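Local atomic coordinates of lipase, class 3 (Penicillium roqueforti FM164, PDB entry 6L7N), a protein that probably hydrolyses the ester bonds of lipids such as acylglycerols, as a class 3 fungal lipase of the alpha/beta-hydrolase fold. Residues A[10-15]-A[218-223]; A[22-27]-A[37-42]; A[225-230]-A[261-266]. One frame throughout, in Å; residues are numbered along the deposited sequence.

Contact 1: A[10-15]-A[218-223]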
# COMPACT_ATOMS: atom_id res chain seq x y z
N ASN A 10 -14.56 -6.66 -6.49
CA ASN A 10 -14.10 -6.11 -7.76
C ASN A 10 -13.16 -4.93 -7.53
O ASN A 10 -12.09 -4.84 -8.15
CB ASN A 10 -15.30 -5.67 -8.61
CG ASN A 10 -16.17 -6.84 -9.05
OD1 ASN A 10 -15.75 -8.00 -8.99
ND2 ASN A 10 -17.38 -6.54 -9.50
N GLN A 11 -13.53 -4.03 -6.61
CA GLN A 11 -12.64 -2.91 -6.29
C GLN A 11 -11.30 -3.41 -5.75
O GLN A 11 -10.23 -2.89 -6.13
CB GLN A 11 -13.32 -1.98 -5.29
CG GLN A 11 -14.47 -1.22 -5.91
CD GLN A 11 -15.31 -0.49 -4.90
OE1 GLN A 11 -14.99 0.63 -4.50
NE2 GLN A 11 -16.40 -1.12 -4.47
N PHE A 12 -11.33 -4.40 -4.86
CA PHE A 12 -10.10 -4.86 -4.22
C PHE A 12 -9.18 -5.54 -5.24
O PHE A 12 -7.96 -5.31 -5.23
CB PHE A 12 -10.42 -5.82 -3.07
CG PHE A 12 -11.31 -5.22 -1.99
CD1 PHE A 12 -11.42 -3.84 -1.83
CD2 PHE A 12 -12.03 -6.04 -1.14
CE1 PHE A 12 -12.23 -3.29 -0.83
CE2 PHE A 12 -12.85 -5.50 -0.13
CZ PHE A 12 -12.94 -4.13 0.01
N ASP A 13 -9.75 -6.36 -6.14
CA ASP A 13 -8.97 -6.95 -7.23
C ASP A 13 -8.44 -5.91 -8.19
O ASP A 13 -7.50 -6.21 -8.94
CB ASP A 13 -9.77 -7.94 -8.10
CG ASP A 13 -10.58 -8.90 -7.31
OD1 ASP A 13 -10.20 -9.19 -6.16
OD2 ASP A 13 -11.56 -9.43 -7.88
N PHE A 14 -9.07 -4.74 -8.26
CA PHE A 14 -8.65 -3.75 -9.24
C PHE A 14 -7.47 -2.93 -8.74
O PHE A 14 -6.44 -2.83 -9.42
CB PHE A 14 -9.83 -2.83 -9.59
CG PHE A 14 -9.44 -1.65 -10.43
CD1 PHE A 14 -9.00 -1.82 -11.73
CD2 PHE A 14 -9.52 -0.37 -9.92
CE1 PHE A 14 -8.65 -0.73 -12.50
CE2 PHE A 14 -9.17 0.72 -10.69
CZ PHE A 14 -8.73 0.54 -11.98
N TRP A 15 -7.60 -2.33 -7.55
CA TRP A 15 -6.58 -1.36 -7.14
C TRP A 15 -5.22 -2.02 -6.90
O TRP A 15 -4.18 -1.37 -7.05
CB TRP A 15 -7.04 -0.58 -5.91
CG TRP A 15 -8.21 0.29 -6.22
CD1 TRP A 15 -9.50 0.11 -5.80
CD2 TRP A 15 -8.21 1.48 -7.03
NE1 TRP A 15 -10.30 1.11 -6.30
CE2 TRP A 15 -9.54 1.96 -7.06
CE3 TRP A 15 -7.23 2.18 -7.73
CZ2 TRP A 15 -9.90 3.12 -7.76
CZ3 TRP A 15 -7.59 3.33 -8.43
CH2 TRP A 15 -8.91 3.78 -8.44
N PRO A 218 -10.18 -1.49 9.51
CA PRO A 218 -10.14 -2.95 9.68
C PRO A 218 -9.06 -3.64 8.85
O PRO A 218 -8.27 -2.99 8.17
CB PRO A 218 -11.53 -3.38 9.21
CG PRO A 218 -11.87 -2.35 8.11
CD PRO A 218 -11.26 -1.05 8.60
N GLU A 219 -9.04 -4.97 8.95
CA GLU A 219 -8.16 -5.84 8.18
C GLU A 219 -9.01 -6.67 7.22
O GLU A 219 -9.98 -7.30 7.64
CB GLU A 219 -7.36 -6.76 9.12
CG GLU A 219 -6.67 -7.95 8.45
CD GLU A 219 -6.13 -8.97 9.43
OE1 GLU A 219 -6.36 -8.80 10.64
OE2 GLU A 219 -5.47 -9.94 9.00
N TYR A 220 -8.64 -6.67 5.94
CA TYR A 220 -9.26 -7.53 4.94
C TYR A 220 -8.33 -8.72 4.76
O TYR A 220 -7.30 -8.62 4.09
CB TYR A 220 -9.48 -6.77 3.63
CG TYR A 220 -10.63 -5.79 3.74
CD1 TYR A 220 -11.93 -6.18 3.42
CD2 TYR A 220 -10.42 -4.50 4.20
CE1 TYR A 220 -12.99 -5.29 3.53
CE2 TYR A 220 -11.48 -3.60 4.31
CZ TYR A 220 -12.76 -4.01 3.98
OH TYR A 220 -13.82 -3.13 4.09
N TRP A 221 -8.70 -9.83 5.38
CA TRP A 221 -7.86 -11.02 5.47
C TRP A 221 -8.31 -12.00 4.39
O TRP A 221 -9.39 -12.59 4.48
CB TRP A 221 -7.99 -11.63 6.86
CG TRP A 221 -7.08 -12.77 7.15
CD1 TRP A 221 -5.82 -13.01 6.64
CD2 TRP A 221 -7.35 -13.86 8.05
NE1 TRP A 221 -5.31 -14.18 7.17
CE2 TRP A 221 -6.23 -14.71 8.04
CE3 TRP A 221 -8.44 -14.19 8.86
CZ2 TRP A 221 -6.17 -15.87 8.81
CZ3 TRP A 221 -8.38 -15.34 9.63
CH2 TRP A 221 -7.25 -16.16 9.60
N ILE A 222 -7.48 -12.14 3.35
CA ILE A 222 -7.70 -13.10 2.28
C ILE A 222 -7.25 -14.47 2.77
O ILE A 222 -6.07 -14.67 3.07
CB ILE A 222 -6.95 -12.69 1.01
CG1 ILE A 222 -7.23 -11.23 0.68
CG2 ILE A 222 -7.35 -13.59 -0.16
CD1 ILE A 222 -6.15 -10.57 -0.12
N THR A 223 -8.18 -15.41 2.87
CA THR A 223 -7.90 -16.72 3.45
C THR A 223 -7.64 -17.79 2.41
O THR A 223 -7.22 -18.90 2.77
CB THR A 223 -9.06 -17.15 4.35
OG1 THR A 223 -10.26 -17.20 3.57
CG2 THR A 223 -9.26 -16.15 5.46
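Phe-12, on helix 6-22, and Tyr-220, on strand 219-222, are the closest pair of residues here, yet their CA atoms stay 9.6 Å apart, so the two backbones never meet and the gap between helix and strand is bridged by the two aromatic rings. Both CA-CB bonds point across this gap. The side chains cross at about a right angle and form a T-shaped, edge-to-face pair: the far edge of the Phe-12 ring, atoms CE2 and CZ, is directed at one face of the Tyr-220 ring. Phe-12 CE2 lies 3.7 Å from Tyr-220 CE1, and it is equally near CD1 of that ring, so it comes down over one side of the tyrosine ring and not at its hydroxyl end. The ring centroids of Phe-12 and Tyr-220 are 4.9 Å apart and the planes are inclined at 61°, a tilted form of the T. In both residues CG stands anti to the carbonyl carbon, beside the backbone N (chi1 -58° for Phe-12, -74° for Tyr-220); with both CB atoms pointing across, this brings the rings together.

Phe-196 of the adjacent strand 193-198 meets both rings, edge-to-face with Phe-12 and at a shallower inclination with Tyr-220, making a three-ring cluster between helix and sheet. The helix has a polar tie to the sheet as well, since the carbonyl oxygen of Phe-12 accepts a hydrogen bond from the hydroxyl of Tyr-173.

Strand 219-222 belongs to the central mixed sheet of the alpha/beta-hydrolase fold, and this buried contact packs the N-terminal helix against it. Between Phe-12 and Tyr-220 carbon meets only carbon, so their hold on each other probably rests on shape and on the weak attraction of the C-H edge for the pi face.

Contact 2: A[22-27]-A[37-42]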
# COMPACT_ATOMS: atom_id res chain seq x y z
N ALA A 22 3.56 -0.67 -10.04
CA ALA A 22 4.65 0.00 -9.35
C ALA A 22 5.95 -0.79 -9.36
O ALA A 22 7.02 -0.21 -9.17
CB ALA A 22 4.27 0.28 -7.88
N TYR A 23 5.89 -2.10 -9.54
CA TYR A 23 7.12 -2.88 -9.54
C TYR A 23 7.89 -2.78 -10.85
O TYR A 23 9.06 -3.19 -10.88
CB TYR A 23 6.82 -4.34 -9.25
CG TYR A 23 6.61 -4.61 -7.77
CD1 TYR A 23 7.69 -4.90 -6.94
CD2 TYR A 23 5.35 -4.55 -7.21
CE1 TYR A 23 7.49 -5.14 -5.58
CE2 TYR A 23 5.14 -4.79 -5.85
CZ TYR A 23 6.22 -5.08 -5.04
OH TYR A 23 6.02 -5.32 -3.70
N TYR A 24 7.30 -2.24 -11.91
CA TYR A 24 7.91 -2.23 -13.23
C TYR A 24 8.74 -0.97 -13.42
O TYR A 24 8.19 0.14 -13.47
CB TYR A 24 6.85 -2.30 -14.33
CG TYR A 24 6.19 -3.64 -14.49
CD1 TYR A 24 5.13 -3.99 -13.67
CD2 TYR A 24 6.61 -4.54 -15.45
CE1 TYR A 24 4.51 -5.20 -13.80
CE2 TYR A 24 5.99 -5.77 -15.59
CZ TYR A 24 4.94 -6.09 -14.77
OH TYR A 24 4.31 -7.30 -14.87
N ALA A 25 10.06 -1.14 -13.59
CA ALA A 25 10.92 -0.00 -13.91
C ALA A 25 10.43 0.75 -15.13
O ALA A 25 10.58 1.98 -15.20
CB ALA A 25 12.36 -0.46 -14.14
N ASP A 26 9.85 0.04 -16.10
CA ASP A 26 9.28 0.69 -17.27
C ASP A 26 8.20 1.70 -16.89
O ASP A 26 7.98 2.66 -17.62
CB ASP A 26 8.68 -0.34 -18.21
CG ASP A 26 9.52 -1.58 -18.29
OD1 ASP A 26 10.76 -1.45 -18.35
OD2 ASP A 26 8.94 -2.70 -18.27
N ASP A 27 7.51 1.48 -15.78
CA ASP A 27 6.44 2.39 -15.43
C ASP A 27 6.93 3.55 -14.57
O ASP A 27 6.52 4.70 -14.78
CB ASP A 27 5.31 1.65 -14.70
CG ASP A 27 4.49 0.76 -15.63
OD1 ASP A 27 4.13 1.21 -16.75
OD2 ASP A 27 4.23 -0.39 -15.25
N SER A 37 1.84 0.03 -18.19
CA SER A 37 1.79 -1.29 -18.80
C SER A 37 2.54 -2.26 -17.91
O SER A 37 3.53 -1.91 -17.28
CB SER A 37 2.41 -1.29 -20.21
OG SER A 37 2.07 -2.50 -20.86
N CYS A 38 2.04 -3.50 -17.86
CA CYS A 38 2.66 -4.58 -17.10
C CYS A 38 3.02 -5.68 -18.07
O CYS A 38 2.15 -6.42 -18.52
CB CYS A 38 1.72 -5.10 -16.03
SG CYS A 38 1.34 -3.84 -14.85
N SER A 39 4.31 -5.80 -18.39
CA SER A 39 4.72 -6.74 -19.42
C SER A 39 4.39 -8.17 -19.02
O SER A 39 4.09 -9.00 -19.89
CB SER A 39 6.21 -6.58 -19.73
OG SER A 39 7.01 -6.80 -18.60
N LYS A 40 4.37 -8.48 -17.73
CA LYS A 40 4.04 -9.84 -17.29
C LYS A 40 2.54 -10.09 -17.18
O LYS A 40 2.14 -11.14 -16.67
CB LYS A 40 4.73 -10.14 -15.96
CG LYS A 40 6.25 -10.17 -16.03
CD LYS A 40 6.74 -10.82 -17.32
CE LYS A 40 7.08 -12.29 -17.11
NZ LYS A 40 7.69 -12.89 -18.35
N GLY A 41 1.71 -9.15 -17.62
CA GLY A 41 0.29 -9.41 -17.70
C GLY A 41 -0.45 -9.40 -16.38
O GLY A 41 -1.50 -10.05 -16.27
N ASN A 42 0.04 -8.67 -15.38
CA ASN A 42 -0.61 -8.65 -14.07
C ASN A 42 -1.25 -7.30 -13.73
O ASN A 42 -1.61 -7.06 -12.57
CB ASN A 42 0.37 -9.09 -12.97
CG ASN A 42 1.62 -8.24 -12.91
OD1 ASN A 42 1.99 -7.58 -13.89
ND2 ASN A 42 2.28 -8.25 -11.75
O HOH W 1 5.80 -3.68 -18.44
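With CG of Tyr-24 turned anti to its carbonyl carbon (chi1 -73°) and CG of Asn-42 held between its own N and carbonyl carbon (chi1 57°), the phenol and the amide reach each other from opposite directions. Tyr-24 OH donates to Asn-42 OD1 over a short 2.5 Å; the donor is tilted 32° from the carbonyl plane. The same hydroxyl accepts the backbone N-H of Lys-40, with Lys-40 N and Tyr-24 OH 3.1 Å apart and the bond clearly bent. That N-H belongs to the type I turn from Cys-38 to Gly-41, so one phenol oxygen joins the turn to Asn-42.

Cys-38 lies across one face of the Tyr-24 ring: its CA makes a CH-pi contact 3.8 Å from the ring centroid, while its SG stands obliquely at 4.4 Å from that centroid. At the start of 37-42, Ser-37 N donates to Asp-27 OD1 at 3.0 Å, nearly straight and on the syn side of the carboxylate. Water 1 links Asp-26 OD2 with Ser-37 O.

Asn-42 ND2 binds Lys-267 O, which fixes the amide's orientation and presents OD1 to the phenol. Directed polar bonds thus hold the loop to the start of helix 25-28, through the N-cap residue Tyr-24 at the turn and Asn-42 and through Asp-27 at Ser-37, while the disulfide to Cys-43 ties Cys-38 on toward helix 44-49.

Contact 3: A[225-230]-A[261-266]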
# COMPACT_ATOMS: atom_id res chain seq x y z
N PRO A 225 -5.71 -19.79 -0.70
CA PRO A 225 -4.27 -20.07 -0.88
C PRO A 225 -3.59 -19.27 -1.99
O PRO A 225 -4.23 -18.53 -2.73
CB PRO A 225 -4.23 -21.57 -1.21
CG PRO A 225 -5.59 -22.11 -0.90
CD PRO A 225 -6.55 -20.97 -0.98
N ASN A 226 -2.27 -19.44 -2.10
CA ASN A 226 -1.50 -18.84 -3.18
C ASN A 226 -1.99 -19.36 -4.53
O ASN A 226 -2.43 -20.51 -4.66
CB ASN A 226 -0.01 -19.17 -3.03
CG ASN A 226 0.54 -18.85 -1.65
OD1 ASN A 226 -0.11 -18.19 -0.84
ND2 ASN A 226 1.75 -19.33 -1.38
N ASN A 227 -1.91 -18.49 -5.55
CA ASN A 227 -2.37 -18.78 -6.92
C ASN A 227 -3.87 -19.07 -7.00
O ASN A 227 -4.34 -19.58 -8.02
CB ASN A 227 -1.60 -19.95 -7.56
CG ASN A 227 -0.10 -19.72 -7.62
OD1 ASN A 227 0.54 -19.56 -6.58
ND2 ASN A 227 0.46 -19.75 -8.83
N VAL A 228 -4.63 -18.78 -5.95
CA VAL A 228 -6.06 -19.09 -5.91
C VAL A 228 -6.85 -17.84 -6.26
O VAL A 228 -6.54 -16.74 -5.79
CB VAL A 228 -6.47 -19.63 -4.53
CG1 VAL A 228 -7.99 -19.73 -4.40
CG2 VAL A 228 -5.81 -20.95 -4.28
N THR A 229 -7.88 -18.01 -7.08
CA THR A 229 -8.84 -16.93 -7.28
C THR A 229 -9.50 -16.61 -5.95
O THR A 229 -9.92 -17.51 -5.22
CB THR A 229 -9.89 -17.32 -8.32
OG1 THR A 229 -10.97 -17.99 -7.67
CG2 THR A 229 -9.29 -18.23 -9.38
N VAL A 230 -9.59 -15.33 -5.63
CA VAL A 230 -10.22 -14.90 -4.39
C VAL A 230 -11.71 -14.77 -4.64
O VAL A 230 -12.14 -13.99 -5.50
CB VAL A 230 -9.62 -13.58 -3.90
CG1 VAL A 230 -10.25 -13.19 -2.58
CG2 VAL A 230 -8.09 -13.70 -3.77
N HIS A 261 3.23 -13.86 0.81
CA HIS A 261 3.37 -12.42 0.66
C HIS A 261 3.16 -11.97 -0.77
O HIS A 261 2.79 -10.81 -1.02
CB HIS A 261 4.76 -11.98 1.12
CG HIS A 261 4.95 -10.50 1.18
ND1 HIS A 261 4.09 -9.66 1.87
CD2 HIS A 261 5.90 -9.70 0.64
CE1 HIS A 261 4.52 -8.41 1.75
NE2 HIS A 261 5.60 -8.41 1.01
N LYS A 262 3.40 -12.85 -1.73
CA LYS A 262 3.37 -12.37 -3.11
C LYS A 262 2.00 -12.46 -3.75
O LYS A 262 1.78 -11.85 -4.80
CB LYS A 262 4.43 -13.11 -3.93
CG LYS A 262 5.82 -12.99 -3.28
CD LYS A 262 6.86 -12.63 -4.30
CE LYS A 262 8.26 -13.12 -3.96
NZ LYS A 262 9.14 -13.09 -5.18
N TRP A 263 1.07 -13.18 -3.13
CA TRP A 263 -0.20 -13.56 -3.75
C TRP A 263 -1.34 -12.78 -3.09
O TRP A 263 -1.96 -13.24 -2.12
CB TRP A 263 -0.38 -15.07 -3.64
CG TRP A 263 0.60 -15.80 -4.52
CD1 TRP A 263 1.76 -16.42 -4.13
CD2 TRP A 263 0.54 -15.92 -5.94
NE1 TRP A 263 2.40 -16.95 -5.23
CE2 TRP A 263 1.67 -16.66 -6.35
CE3 TRP A 263 -0.37 -15.49 -6.91
CZ2 TRP A 263 1.92 -16.97 -7.69
CZ3 TRP A 263 -0.13 -15.81 -8.24
CH2 TRP A 263 1.01 -16.54 -8.62
N TYR A 264 -1.63 -11.60 -3.63
CA TYR A 264 -2.72 -10.74 -3.17
C TYR A 264 -3.56 -10.47 -4.41
O TYR A 264 -3.34 -9.46 -5.09
CB TYR A 264 -2.19 -9.46 -2.53
CG TYR A 264 -1.74 -9.65 -1.08
CD1 TYR A 264 -0.61 -10.40 -0.77
CD2 TYR A 264 -2.45 -9.08 -0.03
CE1 TYR A 264 -0.20 -10.59 0.54
CE2 TYR A 264 -2.05 -9.25 1.28
CZ TYR A 264 -0.93 -10.01 1.56
OH TYR A 264 -0.54 -10.18 2.87
N PHE A 265 -4.50 -11.38 -4.69
CA PHE A 265 -5.35 -11.42 -5.88
C PHE A 265 -4.53 -11.82 -7.11
O PHE A 265 -4.91 -12.75 -7.83
CB PHE A 265 -6.07 -10.08 -6.10
CG PHE A 265 -6.92 -9.67 -4.94
CD1 PHE A 265 -8.10 -10.32 -4.66
CD2 PHE A 265 -6.51 -8.64 -4.10
CE1 PHE A 265 -8.89 -9.94 -3.58
CE2 PHE A 265 -7.27 -8.26 -3.01
CZ PHE A 265 -8.47 -8.91 -2.74
N MET A 266 -3.44 -11.12 -7.39
CA MET A 266 -2.51 -11.47 -8.45
C MET A 266 -1.12 -11.69 -7.87
O MET A 266 -0.89 -11.52 -6.67
CB MET A 266 -2.44 -10.39 -9.54
CG MET A 266 -3.75 -10.16 -10.28
SD MET A 266 -4.97 -9.41 -9.20
CE MET A 266 -6.13 -8.73 -10.37
O HOH W 2 -6.87 -14.28 -7.15
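Ring-face packing leads this contact: the indole of Trp-263 lies against the type II turn formed by Pro-225 to Val-228, with Asn-226 and Asn-227 over its face. Asn-226 CB makes a CH-pi contact with the five-membered ring, 3.9 Å from its centroid, and the Asn-226 amide runs nearly parallel to the indole, the planes only 16° apart. Asn-227 takes the benzene half. Its OD1 stands 3.1 Å from Trp-263 CE2, above the ring and displaced toward the rim, while ND2 reaches over CH2 and CZ2; this amide is inclined to the indole by 39°. CG of Asn-227 stands beside its backbone N (chi1 -58°), which itself lies over the indole, and the amide thereby stays above the ring. Were the indole cut back to an alanine, a gap would probably open beneath the turn, with Asn-226 CB and the Asn-227 amide left without the flat surface they rest on.

Apolar packing joins the other ends of the segments. Val-230 meets the Phe-265 ring obliquely at its CD1 and CE1 atoms, Val-230 CG2 to Phe-265 CD1 at 3.5 Å and Val-230 CG1 to Phe-265 CE1 at 3.7 Å.

The polar link between the segments runs through water 2, which donates to Val-228 O at 2.8 Å and to Phe-265 O at 2.6 Å and only weakly accepts from Val-230 N.

Within 261-266 sits His-261, whose bonds to Ser-147 and Asp-201 fit the Ser-His-Asp triad of such lipases. The loop that follows it is packed from several sides: Trp-263 also touches His-198 of strand 193-198, Val-230 and Phe-265 both lean on Ile-222 of strand 219-222, and Phe-265 reaches Phe-12 and Asp-13 of helix 6-22.

Contact 1 is buried, contact 2 partly so, and contact 3 lies at the surface. Contacts 1 and 3 are neighbours, with centres about 11 Å apart: contact 3 packs its loops against helix 6-22 and strand 219-222, the two elements that contact 1 joins, and Phe-12 CB meets Phe-265 CZ at 3.7 Å, while Ile-222 CG2 packs on Val-230 CG2. Contact 2 lies farther off, touching neither, its centre about 21 Å from that of contact 1 and about 18 Å from that of contact 3. The chemistry changes accordingly: purely aromatic in contact 1, direct hydrogen bonds beside a disulfide in contact 2, and asparagine side chains over an indole with a bridging water in contact 3.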